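Local coordinates for protein ATP-dependent DNA helicase (Mycobacterium smegmatis, PDB 5V9X) that is a helicase that unwinds RNA:DNA hybrids, probably using ATP hydrolysis to move 3'-to-5' along a DNA tracking strand, at residues A289-I294 against A393-I398; L351-H356 against G374-V379; D370-R375 against I389-V394. One frame throughout, in Å; residues are numbered along the deposited sequence.

Contact 1: residues A289-I294 against A393-I398; sequences AHNSSI and AVDLVI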
loop_
_atom_site.group_PDB
_atom_site.type_symbol
_atom_site.label_atom_id
_atom_site.label_comp_id
_atom_site.label_asym_id
_atom_site.label_seq_id
_atom_site.Cartn_x
_atom_site.Cartn_y
_atom_site.Cartn_z
ATOM N N ALA A 289 19.921 -23.371 1.920
ATOM C CA ALA A 289 19.862 -24.087 0.678
ATOM C C ALA A 289 19.885 -23.205 -0.555
ATOM O O ALA A 289 19.955 -23.713 -1.656
ATOM C CB ALA A 289 18.626 -24.943 0.667
ATOM N N HIS A 290 19.833 -21.890 -0.379
ATOM C CA HIS A 290 19.799 -20.955 -1.499
ATOM C C HIS A 290 20.819 -19.880 -1.297
ATOM O O HIS A 290 21.198 -19.628 -0.184
ATOM C CB HIS A 290 18.442 -20.277 -1.603
ATOM C CG HIS A 290 17.332 -21.178 -2.021
ATOM N ND1 HIS A 290 16.529 -21.827 -1.117
ATOM C CD2 HIS A 290 16.866 -21.508 -3.241
ATOM C CE1 HIS A 290 15.625 -22.532 -1.763
ATOM N NE2 HIS A 290 15.807 -22.354 -3.055
ATOM N N ASN A 291 21.266 -19.237 -2.366
ATOM C CA ASN A 291 22.281 -18.214 -2.219
ATOM C C ASN A 291 21.929 -16.981 -1.434
ATOM O O ASN A 291 22.577 -16.675 -0.470
ATOM C CB ASN A 291 22.622 -17.699 -3.601
ATOM C CG ASN A 291 23.372 -18.693 -4.417
ATOM O OD1 ASN A 291 24.497 -19.033 -4.097
ATOM N ND2 ASN A 291 22.766 -19.158 -5.489
ATOM N N SER A 292 20.843 -16.328 -1.788
ATOM C CA SER A 292 20.426 -15.131 -1.097
ATOM C C SER A 292 18.943 -15.194 -1.089
ATOM O O SER A 292 18.338 -15.530 -2.062
ATOM C CB SER A 292 20.914 -13.877 -1.788
ATOM O OG SER A 292 22.094 -13.380 -1.204
ATOM N N SER A 293 18.360 -14.826 0.022
ATOM C CA SER A 293 16.921 -14.906 0.196
ATOM C C SER A 293 16.424 -13.643 0.878
ATOM O O SER A 293 17.105 -13.083 1.743
ATOM C CB SER A 293 16.531 -16.135 1.022
ATOM O OG SER A 293 17.228 -17.285 0.574
ATOM N N ILE A 294 15.242 -13.189 0.474
ATOM C CA ILE A 294 14.548 -12.092 1.133
ATOM C C ILE A 294 13.360 -12.684 1.876
ATOM O O ILE A 294 12.480 -13.300 1.263
ATOM C CB ILE A 294 14.096 -11.014 0.138
ATOM C CG1 ILE A 294 15.287 -10.474 -0.654
ATOM C CG2 ILE A 294 13.392 -9.882 0.871
ATOM C CD1 ILE A 294 14.897 -9.475 -1.722
ATOM N N ALA A 393 21.533 -11.842 -7.071
ATOM C CA ALA A 393 21.916 -12.970 -6.235
ATOM C C ALA A 393 20.744 -13.587 -5.484
ATOM O O ALA A 393 20.901 -14.666 -4.904
ATOM C CB ALA A 393 22.989 -12.543 -5.229
ATOM N N VAL A 394 19.583 -12.940 -5.477
ATOM C CA VAL A 394 18.427 -13.438 -4.739
ATOM C C VAL A 394 17.707 -14.465 -5.608
ATOM O O VAL A 394 17.153 -14.126 -6.655
ATOM C CB VAL A 394 17.486 -12.298 -4.332
ATOM C CG1 VAL A 394 16.278 -12.849 -3.589
ATOM C CG2 VAL A 394 18.222 -11.283 -3.477
ATOM N N ASP A 395 17.718 -15.729 -5.176
ATOM C CA ASP A 395 16.980 -16.782 -5.866
ATOM C C ASP A 395 15.905 -17.398 -4.976
ATOM O O ASP A 395 15.467 -18.526 -5.228
ATOM C CB ASP A 395 17.930 -17.861 -6.396
ATOM C CG ASP A 395 18.792 -18.486 -5.310
ATOM O OD1 ASP A 395 18.800 -17.976 -4.170
ATOM O OD2 ASP A 395 19.470 -19.494 -5.604
ATOM N N LEU A 396 15.465 -16.675 -3.947
ATOM C CA LEU A 396 14.386 -17.137 -3.082
ATOM C C LEU A 396 13.784 -15.941 -2.361
ATOM O O LEU A 396 14.517 -15.101 -1.833
ATOM C CB LEU A 396 14.889 -18.166 -2.061
ATOM C CG LEU A 396 13.833 -18.731 -1.106
ATOM C CD1 LEU A 396 12.953 -19.749 -1.815
ATOM C CD2 LEU A 396 14.473 -19.337 0.135
ATOM N N VAL A 397 12.456 -15.864 -2.353
ATOM C CA VAL A 397 11.718 -14.938 -1.502
ATOM C C VAL A 397 10.792 -15.758 -0.617
ATOM O O VAL A 397 10.060 -16.624 -1.110
ATOM C CB VAL A 397 10.916 -13.905 -2.317
ATOM C CG1 VAL A 397 9.936 -13.167 -1.415
ATOM C CG2 VAL A 397 11.851 -12.918 -2.999
ATOM N N ILE A 398 10.836 -15.498 0.684
ATOM C CA ILE A 398 9.954 -16.141 1.647
ATOM C C ILE A 398 9.002 -15.087 2.190
ATOM O O ILE A 398 9.434 -14.002 2.601
ATOM C CB ILE A 398 10.744 -16.810 2.782
ATOM C CG1 ILE A 398 11.658 -17.904 2.227
ATOM C CG2 ILE A 398 9.795 -17.384 3.815
ATOM C CD1 ILE A 398 12.498 -18.584 3.283
#
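I294 is held from both of its backbone polar atoms. Its carbonyl O takes the amide of I398 (N to O 2.8 Å, N-H...O 163°), while its own N donates to the carbonyl O of L396 at 3.1 Å. One step earlier D395 N gives a longer bond to S292 O, 3.2 Å. Between these bonds the CA hydrogens of S293 and V397 lean on the same carbonyls, of L396 and I294. D395 has CG lying between backbone N and carbonyl carbon (chi1 57°), and its carboxylate reaches the turn before the other strand, where OD2 receives a weak bond from N291 ND2 (3.3 Å); amide and carboxylate planes are 29° apart. The imidazole of H290 lies across the start of L396: L396 CB sits over one face of the ring, 4.0 Å from its centroid, and L396 CD2 comes to 3.5 Å from H290 ND1. That nitrogen is bonded to L286 O, which would help set the ring's rotation. S292 turns its hydroxyl to L376 O, so a small polar residue is satisfied in a buried place. On the side away from L396, the branched I294 and V394 meet at CG1 to CG1, 3.9 Å, and beta-branched residues suit extended chain here. Two adjacent parallel strands, 292-296 and 394-400, thus form the middle of the seven-stranded sheet of the second RecA-like domain, as in superfamily 2 helicases.

Contact 2: residues L351-H356 against G374-V379; sequences LARAHH and GRLRAV. With nucleotides of chain B.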
loop_
_atom_site.group_PDB
_atom_site.type_symbol
_atom_site.label_atom_id
_atom_site.label_comp_id
_atom_site.label_asym_id
_atom_site.label_seq_id
_atom_site.Cartn_x
_atom_site.Cartn_y
_atom_site.Cartn_z
ATOM N N LEU A 351 23.903 -14.489 9.687
ATOM C CA LEU A 351 23.205 -15.089 8.557
ATOM C C LEU A 351 22.185 -14.125 7.967
ATOM O O LEU A 351 22.043 -14.037 6.741
ATOM C CB LEU A 351 22.522 -16.388 8.980
ATOM C CG LEU A 351 21.803 -17.115 7.840
ATOM C CD1 LEU A 351 22.804 -17.815 6.926
ATOM C CD2 LEU A 351 20.760 -18.092 8.366
ATOM N N ALA A 352 21.477 -13.386 8.819
ATOM C CA ALA A 352 20.412 -12.498 8.384
ATOM C C ALA A 352 20.599 -11.120 8.999
ATOM O O ALA A 352 21.233 -10.960 10.046
ATOM C CB ALA A 352 19.030 -13.057 8.760
ATOM N N ARG A 353 20.033 -10.119 8.330
ATOM C CA ARG A 353 20.042 -8.751 8.827
ATOM C C ARG A 353 18.738 -8.072 8.430
ATOM O O ARG A 353 18.103 -8.440 7.436
ATOM C CB ARG A 353 21.247 -7.960 8.306
ATOM C CG ARG A 353 22.502 -8.131 9.148
ATOM C CD ARG A 353 23.531 -7.069 8.821
ATOM N NE ARG A 353 24.206 -7.330 7.555
ATOM C CZ ARG A 353 24.830 -6.401 6.839
ATOM N NH1 ARG A 353 24.850 -5.143 7.260
ATOM N NH2 ARG A 353 25.424 -6.725 5.699
ATOM N N ALA A 354 18.348 -7.074 9.217
ATOM C CA ALA A 354 17.066 -6.409 9.044
ATOM C C ALA A 354 17.168 -5.236 8.077
ATOM O O ALA A 354 18.208 -4.582 7.960
ATOM C CB ALA A 354 16.534 -5.919 10.392
ATOM N N HIS A 355 16.063 -4.975 7.378
ATOM C CA HIS A 355 15.919 -3.785 6.546
ATOM C C HIS A 355 14.487 -3.292 6.669
ATOM O O HIS A 355 13.554 -4.007 6.293
ATOM C CB HIS A 355 16.261 -4.070 5.079
ATOM C CG HIS A 355 16.462 -2.835 4.257
ATOM N ND1 HIS A 355 15.415 -2.121 3.715
ATOM C CD2 HIS A 355 17.590 -2.182 3.888
ATOM C CE1 HIS A 355 15.889 -1.084 3.047
ATOM N NE2 HIS A 355 17.207 -1.099 3.136
ATOM N N HIS A 356 14.314 -2.087 7.201
ATOM C CA HIS A 356 13.003 -1.449 7.282
ATOM C C HIS A 356 13.212 0.028 7.602
ATOM O O HIS A 356 14.344 0.495 7.769
ATOM C CB HIS A 356 12.099 -2.134 8.312
ATOM C CG HIS A 356 12.692 -2.224 9.683
ATOM N ND1 HIS A 356 12.674 -1.173 10.574
ATOM C CD2 HIS A 356 13.307 -3.248 10.320
ATOM C CE1 HIS A 356 13.256 -1.544 11.701
ATOM N NE2 HIS A 356 13.649 -2.800 11.573
ATOM N N GLY A 374 25.717 -10.391 -3.017
ATOM C CA GLY A 374 25.533 -11.746 -2.549
ATOM C C GLY A 374 26.271 -12.093 -1.276
ATOM O O GLY A 374 26.139 -13.226 -0.798
ATOM N N ARG A 375 27.049 -11.159 -0.716
ATOM C CA ARG A 375 27.726 -11.411 0.554
ATOM C C ARG A 375 26.729 -11.762 1.651
ATOM O O ARG A 375 27.017 -12.590 2.523
ATOM C CB ARG A 375 28.546 -10.187 0.964
ATOM C CG ARG A 375 29.727 -9.877 0.065
ATOM C CD ARG A 375 30.980 -10.591 0.535
ATOM N NE ARG A 375 32.138 -10.248 -0.286
ATOM C CZ ARG A 375 33.319 -10.851 -0.198
ATOM N NH1 ARG A 375 33.503 -11.831 0.677
ATOM N NH2 ARG A 375 34.316 -10.475 -0.988
ATOM N N LEU A 376 25.554 -11.140 1.624
ATOM C CA LEU A 376 24.518 -11.359 2.623
ATOM C C LEU A 376 23.546 -12.419 2.113
ATOM O O LEU A 376 22.952 -12.259 1.042
ATOM C CB LEU A 376 23.789 -10.051 2.926
ATOM C CG LEU A 376 22.681 -10.086 3.977
ATOM C CD1 LEU A 376 23.247 -10.411 5.354
ATOM C CD2 LEU A 376 21.926 -8.761 3.988
ATOM N N ARG A 377 23.381 -13.492 2.883
ATOM C CA ARG A 377 22.587 -14.629 2.436
ATOM C C ARG A 377 21.105 -14.488 2.739
ATOM O O ARG A 377 20.289 -15.163 2.097
ATOM C CB ARG A 377 23.113 -15.921 3.066
ATOM C CG ARG A 377 24.536 -16.256 2.666
ATOM C CD ARG A 377 24.830 -17.717 2.910
ATOM N NE ARG A 377 24.025 -18.580 2.050
ATOM C CZ ARG A 377 23.928 -19.896 2.202
ATOM N NH1 ARG A 377 24.582 -20.498 3.186
ATOM N NH2 ARG A 377 23.175 -20.610 1.376
ATOM N N ALA A 378 20.734 -13.638 3.693
ATOM C CA ALA A 378 19.331 -13.431 4.016
ATOM C C ALA A 378 19.140 -12.012 4.528
ATOM O O ALA A 378 19.978 -11.491 5.269
ATOM C CB ALA A 378 18.839 -14.439 5.060
ATOM N N VAL A 379 18.036 -11.393 4.118
ATOM C CA VAL A 379 17.602 -10.108 4.649
ATOM C C VAL A 379 16.129 -10.227 5.008
ATOM O O VAL A 379 15.330 -10.733 4.212
ATOM C CB VAL A 379 17.840 -8.955 3.653
ATOM C CG1 VAL A 379 17.348 -9.327 2.264
ATOM C CG2 VAL A 379 17.164 -7.677 4.141
ATOM P P DT B 8 8.662 0.733 6.509
ATOM O OP1 DT B 8 9.981 0.087 6.351
ATOM O OP2 DT B 8 8.390 1.550 7.712
ATOM O "O5'" DT B 8 8.367 1.635 5.222
ATOM C "C5'" DT B 8 8.258 1.027 3.939
ATOM C "C4'" DT B 8 7.561 1.955 2.960
ATOM O "O4'" DT B 8 6.163 2.047 3.281
ATOM C "C3'" DT B 8 8.062 3.392 2.975
ATOM O "O3'" DT B 8 9.040 3.558 1.965
ATOM C "C2'" DT B 8 6.801 4.236 2.688
ATOM C "C1'" DT B 8 5.657 3.215 2.693
ATOM N N1 DT B 8 4.461 3.654 3.469
ATOM C C2 DT B 8 3.282 3.896 2.804
ATOM O O2 DT B 8 3.157 3.769 1.600
ATOM N N3 DT B 8 2.244 4.292 3.605
ATOM C C4 DT B 8 2.268 4.468 4.977
ATOM O O4 DT B 8 1.280 4.828 5.610
ATOM C C5 DT B 8 3.537 4.198 5.612
ATOM C C7 DT B 8 3.685 4.353 7.095
ATOM C C6 DT B 8 4.559 3.809 4.836
HETATM O O HOH W 1 25.118 -13.445 5.343
#
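A378 O is approached by two groups of the neighbouring strand: R353 N, in a weak and bent hydrogen bond (3.4 Å, N-H...O 141°), and the CA hydrogen of A352, whose carbon is 3.3 Å from the oxygen. Near the start of the strand a water accepts from R377 N at 3.0 Å and gives a weak bond to L351 O, linking the two backbones where the CA atoms of L351 and R377 are farther apart. The two alanines, A352 and A378, lie on one face of the sheet with their CB atoms 4.0 Å apart; so small a side chain suits a face packed by helices, and A378 touches V287 of helix 276-288. R353 and V379 occupy the other face. The arginine bends at chi3 (-76°), which lays NE alongside L376 CD1 at 3.9 Å, with the methyl at the edge of the guanidinium near its plane, and NH2 goes on to a salt bridge with D370. V379 places CG2 anti to its backbone N, against R353 O and then H355 CB (3.8 Å). The ring of H355 leaves this strand pair altogether: NE2 is bonded to E368 and ND1 to S384, so both nitrogens of a buried histidine are satisfied. R377 likewise carries its charge off to the carbonyls of H290 and E288. At the far end H356 CB lies 3.6 Å from OP1 of thymidine 8 of chain B, bringing the residue just past the strand up to the DNA backbone. Strand 352-355, helix 361-372 and strand 378-381 make a beta-alpha-beta crossover, and strand 352-355 is the outermost of the RecA-like sheet on this side.

Contact 3: residues D370-R375 against I389-V394; sequences DLKSGR and IDMGAV. With ANP (phosphoaminophosphonic acid-adenylate ester), chain C.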
loop_
_atom_site.group_PDB
_atom_site.type_symbol
_atom_site.label_atom_id
_atom_site.label_comp_id
_atom_site.label_asym_id
_atom_site.label_seq_id
_atom_site.Cartn_x
_atom_site.Cartn_y
_atom_site.Cartn_z
ATOM N N ASP A 370 25.646 -5.349 0.579
ATOM C CA ASP A 370 26.004 -6.751 0.769
ATOM C C ASP A 370 24.993 -7.697 0.133
ATOM O O ASP A 370 25.347 -8.838 -0.186
ATOM C CB ASP A 370 26.154 -7.059 2.259
ATOM C CG ASP A 370 27.367 -6.389 2.869
ATOM O OD1 ASP A 370 28.255 -5.960 2.103
ATOM O OD2 ASP A 370 27.434 -6.291 4.113
ATOM N N LEU A 371 23.749 -7.253 -0.054
ATOM C CA LEU A 371 22.778 -8.045 -0.799
ATOM C C LEU A 371 23.038 -7.966 -2.298
ATOM O O LEU A 371 22.918 -8.972 -3.007
ATOM C CB LEU A 371 21.359 -7.572 -0.482
ATOM C CG LEU A 371 20.194 -8.334 -1.116
ATOM C CD1 LEU A 371 20.173 -9.775 -0.634
ATOM C CD2 LEU A 371 18.879 -7.644 -0.800
ATOM N N LYS A 372 23.389 -6.774 -2.789
ATOM C CA LYS A 372 23.701 -6.602 -4.203
ATOM C C LYS A 372 24.847 -7.506 -4.640
ATOM O O LYS A 372 24.857 -7.992 -5.778
ATOM C CB LYS A 372 24.039 -5.135 -4.482
ATOM C CG LYS A 372 24.028 -4.740 -5.951
ATOM C CD LYS A 372 22.615 -4.738 -6.508
ATOM C CE LYS A 372 22.538 -4.040 -7.853
ATOM N NZ LYS A 372 21.129 -3.906 -8.319
ATOM N N SER A 373 25.810 -7.756 -3.753
ATOM C CA SER A 373 26.978 -8.566 -4.071
ATOM C C SER A 373 26.830 -10.023 -3.646
ATOM O O SER A 373 27.739 -10.821 -3.895
ATOM C CB SER A 373 28.225 -7.965 -3.415
ATOM O OG SER A 373 28.100 -7.957 -2.004
ATOM N N GLY A 374 25.717 -10.391 -3.017
ATOM C CA GLY A 374 25.533 -11.746 -2.549
ATOM C C GLY A 374 26.271 -12.093 -1.276
ATOM O O GLY A 374 26.139 -13.226 -0.798
ATOM N N ARG A 375 27.049 -11.159 -0.716
ATOM C CA ARG A 375 27.726 -11.411 0.554
ATOM C C ARG A 375 26.729 -11.762 1.651
ATOM O O ARG A 375 27.017 -12.590 2.523
ATOM C CB ARG A 375 28.546 -10.187 0.964
ATOM C CG ARG A 375 29.727 -9.877 0.065
ATOM C CD ARG A 375 30.980 -10.591 0.535
ATOM N NE ARG A 375 32.138 -10.248 -0.286
ATOM C CZ ARG A 375 33.319 -10.851 -0.198
ATOM N NH1 ARG A 375 33.503 -11.831 0.677
ATOM N NH2 ARG A 375 34.316 -10.475 -0.988
ATOM N N ILE A 389 13.783 -3.387 -6.914
ATOM C CA ILE A 389 15.197 -3.703 -6.727
ATOM C C ILE A 389 15.590 -4.887 -7.598
ATOM O O ILE A 389 14.791 -5.802 -7.839
ATOM C CB ILE A 389 15.515 -3.982 -5.248
ATOM C CG1 ILE A 389 14.696 -5.167 -4.733
ATOM C CG2 ILE A 389 15.278 -2.738 -4.407
ATOM C CD1 ILE A 389 15.154 -5.688 -3.397
ATOM N N ASP A 390 16.826 -4.863 -8.090
ATOM C CA ASP A 390 17.345 -5.864 -9.021
ATOM C C ASP A 390 18.578 -6.509 -8.393
ATOM O O ASP A 390 19.719 -6.185 -8.734
ATOM C CB ASP A 390 17.655 -5.226 -10.372
ATOM C CG ASP A 390 18.318 -6.190 -11.326
ATOM O OD1 ASP A 390 17.758 -7.285 -11.550
ATOM O OD2 ASP A 390 19.401 -5.853 -11.851
ATOM N N MET A 391 18.342 -7.430 -7.464
ATOM C CA MET A 391 19.408 -8.153 -6.779
ATOM C C MET A 391 19.592 -9.489 -7.488
ATOM O O MET A 391 18.836 -10.437 -7.258
ATOM C CB MET A 391 19.068 -8.340 -5.305
ATOM C CG MET A 391 18.711 -7.054 -4.579
ATOM S SD MET A 391 20.098 -5.909 -4.478
ATOM C CE MET A 391 19.368 -4.548 -3.573
ATOM N N GLY A 392 20.607 -9.564 -8.351
ATOM C CA GLY A 392 20.845 -10.754 -9.151
ATOM C C GLY A 392 21.237 -11.987 -8.362
ATOM O O GLY A 392 21.268 -13.080 -8.937
ATOM N N ALA A 393 21.533 -11.842 -7.071
ATOM C CA ALA A 393 21.916 -12.970 -6.235
ATOM C C ALA A 393 20.744 -13.587 -5.484
ATOM O O ALA A 393 20.901 -14.666 -4.904
ATOM C CB ALA A 393 22.989 -12.543 -5.229
ATOM N N VAL A 394 19.583 -12.940 -5.477
ATOM C CA VAL A 394 18.427 -13.438 -4.739
ATOM C C VAL A 394 17.707 -14.465 -5.608
ATOM O O VAL A 394 17.153 -14.126 -6.655
ATOM C CB VAL A 394 17.486 -12.298 -4.332
ATOM C CG1 VAL A 394 16.278 -12.849 -3.589
ATOM C CG2 VAL A 394 18.222 -11.283 -3.477
HETATM P PG ANP C . 10.476 -4.892 -11.821
HETATM O O1G ANP C . 10.519 -5.730 -10.583
HETATM O O2G ANP C . 10.741 -3.383 -11.450
HETATM O O3G ANP C . 9.057 -5.026 -12.509
HETATM P PB ANP C . 11.729 -4.497 -14.256
HETATM O O1B ANP C . 11.842 -2.989 -13.895
HETATM O O2B ANP C . 10.505 -4.733 -15.072
HETATM N N3B ANP C . 11.682 -5.431 -12.870
HETATM P PA ANP C . 14.411 -4.406 -14.663
HETATM O O1A ANP C . 14.610 -4.319 -13.195
HETATM O O2A ANP C . 14.582 -3.072 -15.389
HETATM O O3A ANP C . 12.973 -4.925 -15.079
HETATM O "O5'" ANP C . 15.389 -5.490 -15.273
HETATM C "C5'" ANP C . 15.516 -6.885 -14.837
HETATM C "C4'" ANP C . 16.950 -7.323 -15.008
HETATM O "O4'" ANP C . 17.212 -7.678 -16.391
HETATM C "C3'" ANP C . 17.962 -6.232 -14.687
HETATM O "O3'" ANP C . 19.189 -6.831 -14.299
HETATM C "C2'" ANP C . 18.135 -5.540 -16.039
HETATM O "O2'" ANP C . 19.221 -4.600 -16.072
HETATM C "C1'" ANP C . 18.131 -6.758 -16.966
HETATM N N9 ANP C . 17.708 -6.515 -18.349
HETATM C C8 ANP C . 17.122 -5.395 -18.881
HETATM N N7 ANP C . 16.841 -5.494 -20.159
HETATM C C5 ANP C . 17.284 -6.763 -20.495
HETATM C C6 ANP C . 17.278 -7.479 -21.706
HETATM N N6 ANP C . 16.788 -6.996 -22.850
HETATM N N1 ANP C . 17.799 -8.729 -21.701
HETATM C C2 ANP C . 18.287 -9.217 -20.557
HETATM N N3 ANP C . 18.348 -8.634 -19.356
HETATM C C4 ANP C . 17.824 -7.403 -19.392
#
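Residues I389-V394 follow the sequence pattern of motif V of superfamily 2 helicases and reach the nucleotide pocket, and the end of helix 361-372 packs against them. K372 donates from NZ to the backbone O of D390 (2.7 Å), standing 45° above the carbonyl plane, not in line with a lone pair. Its long chain suits this reach, and the same NZ forms a salt bridge with D112 and a hydrogen bond with N116. The side chain of D390 faces the nucleotide: OD2 accepts from the ribose O3' of the ATP analogue (2.6 Å), while OD1 is bonded to H418. M391, bent at chi2 (-65°), fills the angle between two helix residues, its CG 3.8 Å from L371 CD2 and its SD beside K372 CD. A type I turn then runs from M391 to V394, tied by V394 N to M391 O at 3.2 Å. A393 CB rests on G374 CA (3.8 Å) just past the helix, where the positive phi of G374 favours glycine. L371 CD1 also meets V394 CG2. The contact thus lies between helix 107-116, which touches K372 and M391, and strand 292-296, reached by L371 and V394.

How the contacts relate
Contacts 1 and 2 are strand pairs of one RecA-like sheet, and contact 3 joins a helix end to the loop leading into that sheet; the centres lie about 9 to 10 Å apart. Strand 292-296 joins contacts 1 and 2 through S293 N to R377 O (2.9 Å) and S292 OG to L376 O (2.7 Å). Contact 2 is nested inside the chain loop that contact 1 closes. Contacts 2 and 3 share G374 and R375 and are tied by R353 NH2 to D370 OD2 (2.6 Å). Contacts 1 and 3 share A393 and V394, where the loop that touches the ATP analogue becomes a central strand. Contact 3 thus meets the nucleotide and contact 2 the DNA, with contact 1 in the core.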